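Local atomic coordinates of dihydropteridine reductase (PDB entry 1OOE), a protein that probably catalyses the NAD(P)H-dependent reduction of quinonoid dihydrobiopterin to tetrahydrobiopterin, working as a homodimer of the short-chain dehydrogenase/reductase family. Residues V6-K12 against Y28-D34; K51-E57 against V105-I110; I60-T64 against I110-L114; A220-I224 against T232-Q236. All blocks are in the same frame, centred on the assembly; numbering follows the deposited sequence. Where two conformers were deposited one is given.

Read from the N terminus, the chain first closes contact 1, a short loop in which strands 4-9 and 28-34 lie side by side after the intervening helix 14-25. Contacts 2 and 3 come next, each closing a loop of some 45 residues that contains strand 73-78: both join helix 53-68 to helix 93-118, share Ile110, and cross along the sequence because their segments alternate. These two helix contacts lie over the strands of contact 1, where Tyr9 and Ile33 touch Ile60, Ile110 and Leu114. Contact 4 opens only after all of these have closed. It zips the C-terminal hairpin at the far end of the same sheet, its centre about 24 Å from that of contact 1.

Contact 1. Residues V6-K12 against Y28-D34; sequences VIVYGGK and YTVLNID
Val6 to Tyr9 run parallel to Val30 to Ile33, and five backbone hydrogen bonds alternate between the strands, from Val6 N to Thr29 O through to Gly10 N to Ile33 O. The straightest joins Leu31 N to Val6 O (2.9 Å, 175°). This is the beta-alpha-beta crossover that opens a Rossmann fold.

Apolar contacts occupy both faces. On the face carrying Ile7, Tyr9, Leu31 and Ile33, Ile33 CD1 reaches Ile7 CG2 (3.6 Å). Ile33 CG2, anti to the backbone N, lies over the centre of the Tyr9 ring, 3.9 Å from the centroid and only 3° off the normal, a CH-pi contact. Tyr9 also packs on Ile60 and Ile110 of helices 53-68 and 93-118. A serine in place of Tyr9 would probably strip that methyl of its aromatic cover and leave Ile60 and Ile110 without the ring they pack on. On the face toward helix 14-25, Val8 CG2 meets Val30 CG1 at 3.8 Å.

Polar side chains of the second strand hold the loop that follows Tyr9. Asp34 OD2 accepts from Lys12 N (3.0 Å) on its anti side, 30° out of the carboxylate plane. Asn32 OD1, its ND2 bonded to Asn44, lies 2.9 Å from Gly11 CA, a close approach that Gly11, with no side chain, permits. The chemistry thus passes from apolar strands to a glycine-rich loop tethered by an acid, consistent with the dinucleotide-binding turn of this family.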
loop_
_atom_site.group_PDB
_atom_site.type_symbol
_atom_site.label_atom_id
_atom_site.label_comp_id
_atom_site.label_asym_id
_atom_site.label_seq_id
_atom_site.Cartn_x
_atom_site.Cartn_y
_atom_site.Cartn_z
ATOM N N VAL A 6 23.065 -15.531 -4.618
ATOM C CA VAL A 6 21.973 -14.846 -3.941
ATOM C C VAL A 6 22.022 -13.355 -4.252
ATOM O O VAL A 6 23.084 -12.794 -4.536
ATOM C CB VAL A 6 22.013 -15.040 -2.392
ATOM C CG1 VAL A 6 21.806 -16.507 -2.042
ATOM C CG2 VAL A 6 23.329 -14.536 -1.832
ATOM N N ILE A 7 20.855 -12.726 -4.220
ATOM C CA ILE A 7 20.730 -11.296 -4.471
ATOM C C ILE A 7 20.340 -10.602 -3.173
ATOM O O ILE A 7 19.430 -11.048 -2.474
ATOM C CB ILE A 7 19.630 -11.010 -5.520
ATOM C CG1 ILE A 7 20.068 -11.532 -6.892
ATOM C CG2 ILE A 7 19.310 -9.512 -5.561
ATOM C CD1 ILE A 7 18.981 -11.439 -7.945
ATOM N N VAL A 8 21.048 -9.526 -2.839
ATOM C CA VAL A 8 20.742 -8.753 -1.641
ATOM C C VAL A 8 20.383 -7.354 -2.116
ATOM O O VAL A 8 21.242 -6.602 -2.581
ATOM C CB VAL A 8 21.952 -8.658 -0.673
ATOM C CG1 VAL A 8 21.581 -7.790 0.533
ATOM C CG2 VAL A 8 22.362 -10.044 -0.200
ATOM N N TYR A 9 19.098 -7.029 -2.017
ATOM C CA TYR A 9 18.573 -5.733 -2.423
ATOM C C TYR A 9 18.633 -4.890 -1.150
ATOM O O TYR A 9 17.825 -5.074 -0.237
ATOM C CB TYR A 9 17.126 -5.915 -2.896
ATOM C CG TYR A 9 16.562 -4.818 -3.776
ATOM C CD1 TYR A 9 16.750 -3.472 -3.468
ATOM C CD2 TYR A 9 15.780 -5.137 -4.887
ATOM C CE1 TYR A 9 16.165 -2.465 -4.246
ATOM C CE2 TYR A 9 15.194 -4.146 -5.665
ATOM C CZ TYR A 9 15.385 -2.815 -5.343
ATOM O OH TYR A 9 14.780 -1.844 -6.105
ATOM N N GLY A 10 19.610 -3.987 -1.097
ATOM C CA GLY A 10 19.809 -3.141 0.073
ATOM C C GLY A 10 21.087 -3.562 0.786
ATOM O O GLY A 10 21.194 -3.469 2.010
ATOM N N GLY A 11 22.064 -4.018 0.005
ATOM C CA GLY A 11 23.330 -4.482 0.556
ATOM C C GLY A 11 24.242 -3.459 1.207
ATOM O O GLY A 11 25.289 -3.826 1.754
ATOM N N LYS A 12 23.869 -2.183 1.142
ATOM C CA LYS A 12 24.671 -1.125 1.752
ATOM C C LYS A 12 24.222 -0.824 3.179
ATOM O O LYS A 12 24.949 -0.183 3.939
ATOM C CB LYS A 12 24.592 0.159 0.919
ATOM C CG LYS A 12 25.205 0.044 -0.469
ATOM C CD LYS A 12 26.697 -0.278 -0.409
ATOM C CE LYS A 12 27.500 0.873 0.181
ATOM N NZ LYS A 12 28.967 0.597 0.178
ATOM N N TYR A 28 28.845 -18.477 -1.038
ATOM C CA TYR A 28 27.928 -18.018 -2.076
ATOM C C TYR A 28 28.459 -16.825 -2.863
ATOM O O TYR A 28 29.275 -16.049 -2.367
ATOM C CB TYR A 28 26.574 -17.618 -1.476
ATOM C CG TYR A 28 25.704 -18.768 -1.029
ATOM C CD1 TYR A 28 25.951 -19.431 0.171
ATOM C CD2 TYR A 28 24.627 -19.193 -1.810
ATOM C CE1 TYR A 28 25.150 -20.491 0.584
ATOM C CE2 TYR A 28 23.820 -20.251 -1.408
ATOM C CZ TYR A 28 24.087 -20.896 -0.210
ATOM O OH TYR A 28 23.294 -21.946 0.192
ATOM N N THR A 29 27.997 -16.703 -4.105
ATOM C CA THR A 29 28.344 -15.572 -4.955
ATOM C C THR A 29 27.226 -14.603 -4.600
ATOM O O THR A 29 26.064 -15.005 -4.554
ATOM C CB THR A 29 28.228 -15.922 -6.449
ATOM O OG1 THR A 29 29.164 -16.957 -6.773
ATOM C CG2 THR A 29 28.508 -14.695 -7.309
ATOM N N VAL A 30 27.556 -13.343 -4.342
ATOM C CA VAL A 30 26.529 -12.382 -3.958
ATOM C C VAL A 30 26.404 -11.157 -4.853
ATOM O O VAL A 30 27.384 -10.472 -5.150
ATOM C CB VAL A 30 26.745 -11.901 -2.502
ATOM C CG1 VAL A 30 25.574 -11.033 -2.062
ATOM C CG2 VAL A 30 26.912 -13.098 -1.580
ATOM N N LEU A 31 25.178 -10.888 -5.278
ATOM C CA LEU A 31 24.901 -9.732 -6.117
ATOM C C LEU A 31 24.217 -8.684 -5.252
ATOM O O LEU A 31 23.220 -8.973 -4.589
ATOM C CB LEU A 31 23.981 -10.112 -7.281
ATOM C CG LEU A 31 24.522 -11.071 -8.345
ATOM C CD1 LEU A 31 24.591 -12.487 -7.792
ATOM C CD2 LEU A 31 23.611 -11.029 -9.565
ATOM N N ASN A 32 24.764 -7.471 -5.251
ATOM C CA ASN A 32 24.192 -6.376 -4.477
ATOM C C ASN A 32 23.430 -5.408 -5.369
ATOM O O ASN A 32 23.889 -5.054 -6.456
ATOM C CB ASN A 32 25.292 -5.598 -3.745
ATOM C CG ASN A 32 24.795 -4.266 -3.195
ATOM O OD1 ASN A 32 23.958 -4.230 -2.297
ATOM N ND2 ASN A 32 25.304 -3.168 -3.745
ATOM N N ILE A 33 22.255 -4.990 -4.907
ATOM C CA ILE A 33 21.439 -4.030 -5.636
ATOM C C ILE A 33 21.206 -2.881 -4.659
ATOM O O ILE A 33 20.575 -3.069 -3.620
ATOM C CB ILE A 33 20.068 -4.622 -6.039
ATOM C CG1 ILE A 33 20.260 -5.802 -6.996
ATOM C CG2 ILE A 33 19.214 -3.545 -6.697
ATOM C CD1 ILE A 33 18.956 -6.477 -7.414
ATOM N N ASP A 34 21.733 -1.704 -4.977
ATOM C CA ASP A 34 21.560 -0.558 -4.096
ATOM C C ASP A 34 21.908 0.733 -4.822
ATOM O O ASP A 34 22.264 0.720 -5.999
ATOM C CB ASP A 34 22.437 -0.705 -2.847
ATOM C CG ASP A 34 21.773 -0.143 -1.597
ATOM O OD1 ASP A 34 21.197 0.963 -1.669
ATOM O OD2 ASP A 34 21.830 -0.804 -0.539
#

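Contact 2. Residues K51-E57 against V105-I110; sequences KNWTEQE and VWSSAI
Val105 begins the second segment, setting its CG1 3.7 Å from Trp53 CH2. Trp106 carries the contact: its five-membered ring stacks face to face on that of Trp53, centroids 3.8 Å apart and planes at 10°. Each ring also receives the other's CB over its face, Trp53 CB standing 3.8 Å from the centroid of the Trp106 six-membered ring. The Trp53 side chain swings across because its CG is anti to the backbone N (chi1 -155°). Gln56 NE2 lies at the ring's edge, in its plane, 3.7 Å from Trp106 CZ3, the amide turned 68° to the ring, and bonds weakly to Lys51 O.

Ala109 puts its CB at the edge of the Trp53 ring, 3.6 Å from CZ2. Ile110 closes the hole into which Trp53 fits as a knob, Ile110 CG1 lying 4.0 Å from Trp53 NE1. An alanine in place of Trp53 would probably leave the Trp106 face without its stacking mate and this hole unfilled.

Helix 53-68 starts with a capping box of Asn52 and Glu55. Helix 93-118 rests on Tyr9 of strand 4-9 through Ser107 and Ile110 and on helix 141-158 through Val105 and Ser108; Val94 and Phe93 of the second subunit pack on Trp53 and Ala109.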
loop_
_atom_site.group_PDB
_atom_site.type_symbol
_atom_site.label_atom_id
_atom_site.label_comp_id
_atom_site.label_asym_id
_atom_site.label_seq_id
_atom_site.Cartn_x
_atom_site.Cartn_y
_atom_site.Cartn_z
ATOM N N LYS A 51 15.360 8.063 -11.015
ATOM C CA LYS A 51 14.470 7.443 -11.995
ATOM C C LYS A 51 13.148 7.012 -11.364
ATOM O O LYS A 51 13.089 6.744 -10.157
ATOM C CB LYS A 51 15.162 6.233 -12.633
ATOM C CG LYS A 51 16.411 6.613 -13.412
ATOM C CD LYS A 51 17.009 5.429 -14.139
ATOM C CE LYS A 51 18.137 5.875 -15.056
ATOM N NZ LYS A 51 18.624 4.748 -15.890
ATOM N N ASN A 52 12.088 6.955 -12.171
ATOM C CA ASN A 52 10.784 6.545 -11.651
ATOM C C ASN A 52 10.713 5.030 -11.479
ATOM O O ASN A 52 11.679 4.325 -11.767
ATOM C CB ASN A 52 9.628 7.053 -12.539
ATOM C CG ASN A 52 9.704 6.553 -13.972
ATOM O OD1 ASN A 52 9.955 5.376 -14.225
ATOM N ND2 ASN A 52 9.456 7.453 -14.920
ATOM N N TRP A 53 9.570 4.535 -11.013
ATOM C CA TRP A 53 9.391 3.109 -10.748
ATOM C C TRP A 53 9.691 2.205 -11.942
ATOM O O TRP A 53 10.502 1.287 -11.835
ATOM C CB TRP A 53 7.964 2.845 -10.253
ATOM C CG TRP A 53 7.806 1.599 -9.406
ATOM C CD1 TRP A 53 8.713 0.585 -9.238
ATOM C CD2 TRP A 53 6.657 1.239 -8.631
ATOM N NE1 TRP A 53 8.193 -0.382 -8.403
ATOM C CE2 TRP A 53 6.933 -0.004 -8.018
ATOM C CE3 TRP A 53 5.419 1.850 -8.395
ATOM C CZ2 TRP A 53 6.013 -0.649 -7.183
ATOM C CZ3 TRP A 53 4.508 1.213 -7.568
ATOM C CH2 TRP A 53 4.808 -0.025 -6.970
ATOM N N THR A 54 9.041 2.461 -13.075
ATOM C CA THR A 54 9.261 1.635 -14.258
ATOM C C THR A 54 10.682 1.774 -14.802
ATOM O O THR A 54 11.254 0.808 -15.305
ATOM C CB THR A 54 8.226 1.947 -15.374
ATOM O OG1 THR A 54 8.224 3.351 -15.660
ATOM C CG2 THR A 54 6.833 1.520 -14.937
ATOM N N GLU A 55 11.260 2.968 -14.695
ATOM C CA GLU A 55 12.628 3.170 -15.165
ATOM C C GLU A 55 13.577 2.361 -14.283
ATOM O O GLU A 55 14.533 1.758 -14.773
ATOM C CB GLU A 55 13.006 4.658 -15.121
ATOM C CG GLU A 55 12.259 5.528 -16.128
ATOM C CD GLU A 55 12.648 6.998 -16.037
ATOM O OE1 GLU A 55 12.633 7.553 -14.915
ATOM O OE2 GLU A 55 12.961 7.602 -17.085
ATOM N N GLN A 56 13.316 2.345 -12.977
ATOM C CA GLN A 56 14.156 1.581 -12.062
ATOM C C GLN A 56 14.025 0.088 -12.341
ATOM O O GLN A 56 15.021 -0.637 -12.349
ATOM C CB GLN A 56 13.784 1.878 -10.606
ATOM C CG GLN A 56 14.595 3.001 -9.977
ATOM C CD GLN A 56 14.297 3.166 -8.502
ATOM O OE1 GLN A 56 14.145 2.182 -7.778
ATOM N NE2 GLN A 56 14.221 4.413 -8.043
ATOM N N GLU A 57 12.798 -0.372 -12.577
ATOM C CA GLU A 57 12.576 -1.783 -12.875
ATOM C C GLU A 57 13.398 -2.190 -14.094
ATOM O O GLU A 57 14.161 -3.155 -14.053
ATOM C CB GLU A 57 11.099 -2.073 -13.177
ATOM C CG GLU A 57 10.895 -3.504 -13.686
ATOM C CD GLU A 57 9.535 -3.760 -14.304
ATOM O OE1 GLU A 57 8.926 -2.819 -14.854
ATOM O OE2 GLU A 57 9.085 -4.924 -14.258
ATOM N N VAL A 105 7.751 -0.096 -0.986
ATOM C CA VAL A 105 6.946 -0.731 -2.023
ATOM C C VAL A 105 7.668 -0.913 -3.357
ATOM O O VAL A 105 7.594 -1.982 -3.958
ATOM C CB VAL A 105 5.628 0.046 -2.251
ATOM C CG1 VAL A 105 4.810 -0.615 -3.354
ATOM C CG2 VAL A 105 4.822 0.078 -0.958
ATOM N N TRP A 106 8.364 0.116 -3.825
ATOM C CA TRP A 106 9.077 0.002 -5.098
ATOM C C TRP A 106 10.091 -1.145 -5.063
ATOM O O TRP A 106 10.125 -1.984 -5.967
ATOM C CB TRP A 106 9.809 1.306 -5.423
ATOM C CG TRP A 106 8.931 2.440 -5.900
ATOM C CD1 TRP A 106 7.599 2.619 -5.651
ATOM C CD2 TRP A 106 9.353 3.579 -6.662
ATOM N NE1 TRP A 106 7.167 3.803 -6.209
ATOM C CE2 TRP A 106 8.225 4.411 -6.835
ATOM C CE3 TRP A 106 10.579 3.978 -7.213
ATOM C CZ2 TRP A 106 8.286 5.624 -7.539
ATOM C CZ3 TRP A 106 10.639 5.186 -7.913
ATOM C CH2 TRP A 106 9.497 5.991 -8.066
ATOM N N SER A 107 10.912 -1.175 -4.017
ATOM C CA SER A 107 11.937 -2.205 -3.868
ATOM C C SER A 107 11.361 -3.609 -3.723
ATOM O O SER A 107 11.807 -4.542 -4.398
ATOM C CB SER A 107 12.835 -1.882 -2.667
ATOM O OG SER A 107 12.073 -1.742 -1.476
ATOM N N SER A 108 10.370 -3.762 -2.851
ATOM C CA SER A 108 9.754 -5.068 -2.645
ATOM C C SER A 108 9.181 -5.614 -3.940
ATOM O O SER A 108 9.313 -6.795 -4.229
ATOM C CB SER A 108 8.633 -4.980 -1.605
ATOM O OG SER A 108 9.150 -4.662 -0.329
ATOM N N ALA A 109 8.537 -4.748 -4.715
ATOM C CA ALA A 109 7.936 -5.167 -5.975
ATOM C C ALA A 109 8.985 -5.562 -7.008
ATOM O O ALA A 109 8.808 -6.542 -7.725
ATOM C CB ALA A 109 7.058 -4.060 -6.526
ATOM N N ILE A 110 10.065 -4.792 -7.102
ATOM C CA ILE A 110 11.119 -5.114 -8.061
ATOM C C ILE A 110 11.829 -6.394 -7.621
ATOM O O ILE A 110 12.226 -7.212 -8.454
ATOM C CB ILE A 110 12.122 -3.940 -8.209
ATOM C CG1 ILE A 110 11.406 -2.747 -8.852
ATOM C CG2 ILE A 110 13.313 -4.362 -9.072
ATOM C CD1 ILE A 110 12.255 -1.502 -8.999
#

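Contact 3. Residues I60-T64 against I110-L114; sequences ILEQT and IAAKL
Ile60 and Ile110 meet methyl to methyl because both keep CG1 beside the backbone N (chi1 -67° in each) and extend from there, which brings Ile60 CD1 to 3.9 Å from Ile110 CD1. In Leu114 the same choice (chi1 -74°) carries the isobutyl group across to the other helix. The motif is a pair of helices, 53-68 and 93-118, packed side by side on one layer of a Rossmann-type sandwich; the axes of the two short segments pass 10.9 Å apart at 38°.

Leu114 divides its branches among three partners. CD1 comes 4.0 Å from CG2 of Ile60, the side chains crossing at about a right angle, while CD2 sits 3.9 Å from Leu61 CD1 and also touches Thr64. The two methyls of Leu61 part: CD1 goes to Leu114, and CD2 rests 3.8 Å from Lys113 CG. That lysine lends only its aliphatic part here; its chain bends at the second torsion and takes NZ away to a hydrogen bond with Ser90 O of the second subunit.

Below this apolar seam lies the sheet, where Ile60, Thr64 and Leu114 all touch Ile33 and Ile60 also touches Tyr9. The buried Thr64 hydroxyl is satisfied within its own helix: Thr64 OG1 donates to Ile60 O (2.9 Å), and Thr64 N binds the same oxygen from the opposite face of its plane, even as Thr64 OG1 lies 3.8 Å from Leu114 CD2.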
loop_
_atom_site.group_PDB
_atom_site.type_symbol
_atom_site.label_atom_id
_atom_site.label_comp_id
_atom_site.label_asym_id
_atom_site.label_seq_id
_atom_site.Cartn_x
_atom_site.Cartn_y
_atom_site.Cartn_z
ATOM N N ILE A 60 17.286 -2.152 -13.368
ATOM C CA ILE A 60 17.680 -3.216 -12.458
ATOM C C ILE A 60 17.565 -4.586 -13.133
ATOM O O ILE A 60 18.460 -5.424 -13.010
ATOM C CB ILE A 60 16.824 -3.173 -11.171
ATOM C CG1 ILE A 60 17.149 -1.895 -10.388
ATOM C CG2 ILE A 60 17.108 -4.389 -10.305
ATOM C CD1 ILE A 60 16.164 -1.585 -9.266
ATOM N N LEU A 61 16.479 -4.807 -13.866
ATOM C CA LEU A 61 16.299 -6.083 -14.554
ATOM C C LEU A 61 17.348 -6.287 -15.643
ATOM O O LEU A 61 17.893 -7.380 -15.789
ATOM C CB LEU A 61 14.897 -6.179 -15.162
ATOM C CG LEU A 61 13.810 -6.804 -14.280
ATOM C CD1 LEU A 61 13.733 -6.073 -12.950
ATOM C CD2 LEU A 61 12.475 -6.760 -15.010
ATOM N N GLU A 62 17.639 -5.240 -16.409
ATOM C CA GLU A 62 18.631 -5.366 -17.471
ATOM C C GLU A 62 19.996 -5.717 -16.901
ATOM O O GLU A 62 20.666 -6.619 -17.399
ATOM C CB GLU A 62 18.737 -4.069 -18.283
ATOM C CG GLU A 62 17.470 -3.691 -19.030
ATOM C CD GLU A 62 17.621 -2.412 -19.840
ATOM O OE1 GLU A 62 18.259 -1.458 -19.341
ATOM O OE2 GLU A 62 17.089 -2.356 -20.968
ATOM N N GLN A 63 20.403 -5.004 -15.855
ATOM C CA GLN A 63 21.701 -5.241 -15.233
ATOM C C GLN A 63 21.813 -6.612 -14.588
ATOM O O GLN A 63 22.862 -7.257 -14.663
ATOM C CB GLN A 63 21.987 -4.177 -14.178
ATOM C CG GLN A 63 22.171 -2.782 -14.726
ATOM C CD GLN A 63 22.441 -1.787 -13.623
ATOM O OE1 GLN A 63 23.496 -1.819 -12.988
ATOM N NE2 GLN A 63 21.478 -0.911 -13.371
ATOM N N THR A 64 20.743 -7.057 -13.940
ATOM C CA THR A 64 20.770 -8.359 -13.284
ATOM C C THR A 64 20.845 -9.486 -14.314
ATOM O O THR A 64 21.565 -10.472 -14.117
ATOM C CB THR A 64 19.532 -8.551 -12.385
ATOM O OG1 THR A 64 19.524 -7.528 -11.378
ATOM C CG2 THR A 64 19.565 -9.915 -11.705
ATOM N N ILE A 110 10.065 -4.792 -7.102
ATOM C CA ILE A 110 11.119 -5.114 -8.061
ATOM C C ILE A 110 11.829 -6.394 -7.621
ATOM O O ILE A 110 12.226 -7.212 -8.454
ATOM C CB ILE A 110 12.122 -3.940 -8.209
ATOM C CG1 ILE A 110 11.406 -2.747 -8.852
ATOM C CG2 ILE A 110 13.313 -4.362 -9.072
ATOM C CD1 ILE A 110 12.255 -1.502 -8.999
ATOM N N ALA A 111 11.970 -6.590 -6.311
ATOM C CA ALA A 111 12.600 -7.813 -5.819
ATOM C C ALA A 111 11.732 -9.002 -6.245
ATOM O O ALA A 111 12.247 -10.044 -6.669
ATOM C CB ALA A 111 12.733 -7.770 -4.289
ATOM N N ALA A 112 10.414 -8.841 -6.143
ATOM C CA ALA A 112 9.492 -9.904 -6.532
ATOM C C ALA A 112 9.618 -10.189 -8.029
ATOM O O ALA A 112 9.656 -11.344 -8.443
ATOM C CB ALA A 112 8.051 -9.513 -6.186
ATOM N N LYS A 113 9.679 -9.131 -8.835
ATOM C CA LYS A 113 9.814 -9.287 -10.283
ATOM C C LYS A 113 11.095 -10.059 -10.599
ATOM O O LYS A 113 11.110 -10.921 -11.482
ATOM C CB LYS A 113 9.856 -7.913 -10.969
ATOM C CG LYS A 113 9.877 -7.979 -12.501
ATOM C CD LYS A 113 8.607 -8.617 -13.052
ATOM C CE LYS A 113 8.672 -8.770 -14.565
ATOM N NZ LYS A 113 7.378 -9.244 -15.124
ATOM N N LEU A 114 12.171 -9.745 -9.883
ATOM C CA LEU A 114 13.443 -10.431 -10.094
ATOM C C LEU A 114 13.299 -11.917 -9.783
ATOM O O LEU A 114 13.837 -12.764 -10.496
ATOM C CB LEU A 114 14.534 -9.818 -9.209
ATOM C CG LEU A 114 15.059 -8.448 -9.648
ATOM C CD1 LEU A 114 15.895 -7.819 -8.535
ATOM C CD2 LEU A 114 15.882 -8.610 -10.913
#

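Contact 4. Residues A220-I224 against T232-Q236; sequences ALLKI and TITPQ
Lys223 and Thr234 face each other as an antiparallel hydrogen-bonded pair, flanked by the non-hydrogen-bonded pairs Leu222 with Pro235 and Ile224 with Ile233, in a beta hairpin whose strand segments run at 147°. Thr234 N donates almost straight to Lys223 O (2.9 Å, 175°) in the carbonyl plane, whereas the return bond from Lys223 N reaches Thr234 O from above the plane of Thr234's own carbonyl. A third, Gln236 N to Leu221 O (2.9 Å), fastens the last residue of the chain.

One face of the hairpin is apolar. Ile233 bridges two partners there: its CG2 touches Leu222 CB at 3.7 Å, and its CG1 lies beside Ile224 CG1 at 4.0 Å, the two isoleucines pointing the same way. Leu222 CD2 goes on to Pro235 CG (3.9 Å). Helix 198-210 covers this side, with Trp208 on Leu222 and Phe200 on Ile233.

The other face is more polar. Gln236, folded back at its second torsion (chi2 -62°), lays its amide against Lys223 CB and sends NE2 to Thr234 O (3.0 Å), entering from the face of that carbonyl opposite to Lys223 N. One water donates to Lys223 O and also bonds Thr234 OG1; another links Leu221 N to Gln236 O (2.6 Å from the water).

The chemistry of the hairpin therefore splits by face: apolar side chains pack on the side toward helix 198-210, while backbone bonds and bridging waters tie the outermost strand to strand 221-227 and the Gln236 amide folds back on Thr234 O.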
loop_
_atom_site.group_PDB
_atom_site.type_symbol
_atom_site.label_atom_id
_atom_site.label_comp_id
_atom_site.label_asym_id
_atom_site.label_seq_id
_atom_site.Cartn_x
_atom_site.Cartn_y
_atom_site.Cartn_z
ATOM N N ALA A 220 4.161 -16.244 5.236
ATOM C CA ALA A 220 4.199 -15.896 6.652
ATOM C C ALA A 220 4.766 -14.509 6.947
ATOM O O ALA A 220 5.719 -14.068 6.310
ATOM C CB ALA A 220 5.001 -16.947 7.418
ATOM N N LEU A 221 4.156 -13.838 7.921
ATOM C CA LEU A 221 4.599 -12.526 8.387
ATOM C C LEU A 221 5.235 -12.916 9.722
ATOM O O LEU A 221 4.535 -13.257 10.676
ATOM C CB LEU A 221 3.397 -11.594 8.593
ATOM C CG LEU A 221 2.523 -11.351 7.352
ATOM C CD1 LEU A 221 1.363 -10.441 7.720
ATOM C CD2 LEU A 221 3.349 -10.722 6.236
ATOM N N LEU A 222 6.564 -12.874 9.771
ATOM C CA LEU A 222 7.329 -13.310 10.938
ATOM C C LEU A 222 7.807 -12.224 11.895
ATOM O O LEU A 222 8.771 -11.518 11.608
ATOM C CB LEU A 222 8.537 -14.116 10.452
ATOM C CG LEU A 222 8.194 -15.217 9.438
ATOM C CD1 LEU A 222 9.471 -15.744 8.784
ATOM C CD2 LEU A 222 7.437 -16.343 10.127
ATOM N N LYS A 223 7.142 -12.111 13.041
ATOM C CA LYS A 223 7.529 -11.116 14.038
ATOM C C LYS A 223 8.706 -11.680 14.832
ATOM O O LYS A 223 8.634 -12.783 15.377
ATOM C CB LYS A 223 6.351 -10.808 14.967
ATOM C CG LYS A 223 6.612 -9.681 15.958
ATOM C CD LYS A 223 5.342 -9.344 16.722
ATOM C CE LYS A 223 5.557 -8.221 17.725
ATOM N NZ LYS A 223 4.284 -7.891 18.428
ATOM N N ILE A 224 9.791 -10.918 14.893
ATOM C CA ILE A 224 10.982 -11.368 15.589
ATOM C C ILE A 224 11.246 -10.537 16.836
ATOM O O ILE A 224 11.404 -9.318 16.764
ATOM C CB ILE A 224 12.195 -11.310 14.649
ATOM C CG1 ILE A 224 11.899 -12.159 13.407
ATOM C CG2 ILE A 224 13.445 -11.816 15.365
ATOM C CD1 ILE A 224 12.990 -12.137 12.358
ATOM N N THR A 232 13.180 -15.007 19.254
ATOM C CA THR A 232 12.071 -15.868 18.864
ATOM C C THR A 232 11.382 -15.343 17.607
ATOM O O THR A 232 11.260 -14.133 17.419
ATOM C CB THR A 232 11.021 -15.952 19.996
ATOM O OG1 THR A 232 11.639 -16.444 21.191
ATOM C CG2 THR A 232 9.882 -16.880 19.603
ATOM N N ILE A 233 10.948 -16.263 16.748
ATOM C CA ILE A 233 10.244 -15.914 15.515
ATOM C C ILE A 233 8.814 -16.440 15.651
ATOM O O ILE A 233 8.600 -17.644 15.782
ATOM C CB ILE A 233 10.907 -16.565 14.284
ATOM C CG1 ILE A 233 12.361 -16.103 14.174
ATOM C CG2 ILE A 233 10.133 -16.204 13.012
ATOM C CD1 ILE A 233 13.115 -16.741 13.022
ATOM N N THR A 234 7.842 -15.535 15.621
ATOM C CA THR A 234 6.443 -15.918 15.771
ATOM C C THR A 234 5.577 -15.475 14.591
ATOM O O THR A 234 5.419 -14.279 14.345
ATOM C CB THR A 234 5.837 -15.296 17.058
ATOM O OG1 THR A 234 6.694 -15.560 18.174
ATOM C CG2 THR A 234 4.460 -15.879 17.341
ATOM N N PRO A 235 5.022 -16.436 13.834
ATOM C CA PRO A 235 4.169 -16.093 12.693
ATOM C C PRO A 235 2.923 -15.369 13.206
ATOM O O PRO A 235 2.353 -15.759 14.232
ATOM C CB PRO A 235 3.831 -17.457 12.092
ATOM C CG PRO A 235 5.021 -18.286 12.441
ATOM C CD PRO A 235 5.296 -17.883 13.864
ATOM N N GLN A 236 2.511 -14.318 12.501
ATOM C CA GLN A 236 1.337 -13.538 12.889
ATOM C C GLN A 236 0.123 -13.862 12.026
ATOM O O GLN A 236 0.246 -14.735 11.143
ATOM C CB GLN A 236 1.642 -12.039 12.795
ATOM C CG GLN A 236 2.797 -11.585 13.669
ATOM C CD GLN A 236 2.534 -11.806 15.150
ATOM O OE1 GLN A 236 1.609 -11.228 15.718
ATOM N NE2 GLN A 236 3.350 -12.641 15.781
ATOM O OXT GLN A 236 -0.939 -13.242 12.248
HETATM O O HOH W 1 1.576 -15.123 8.933
HETATM O O HOH W 2 8.219 -13.225 18.279
#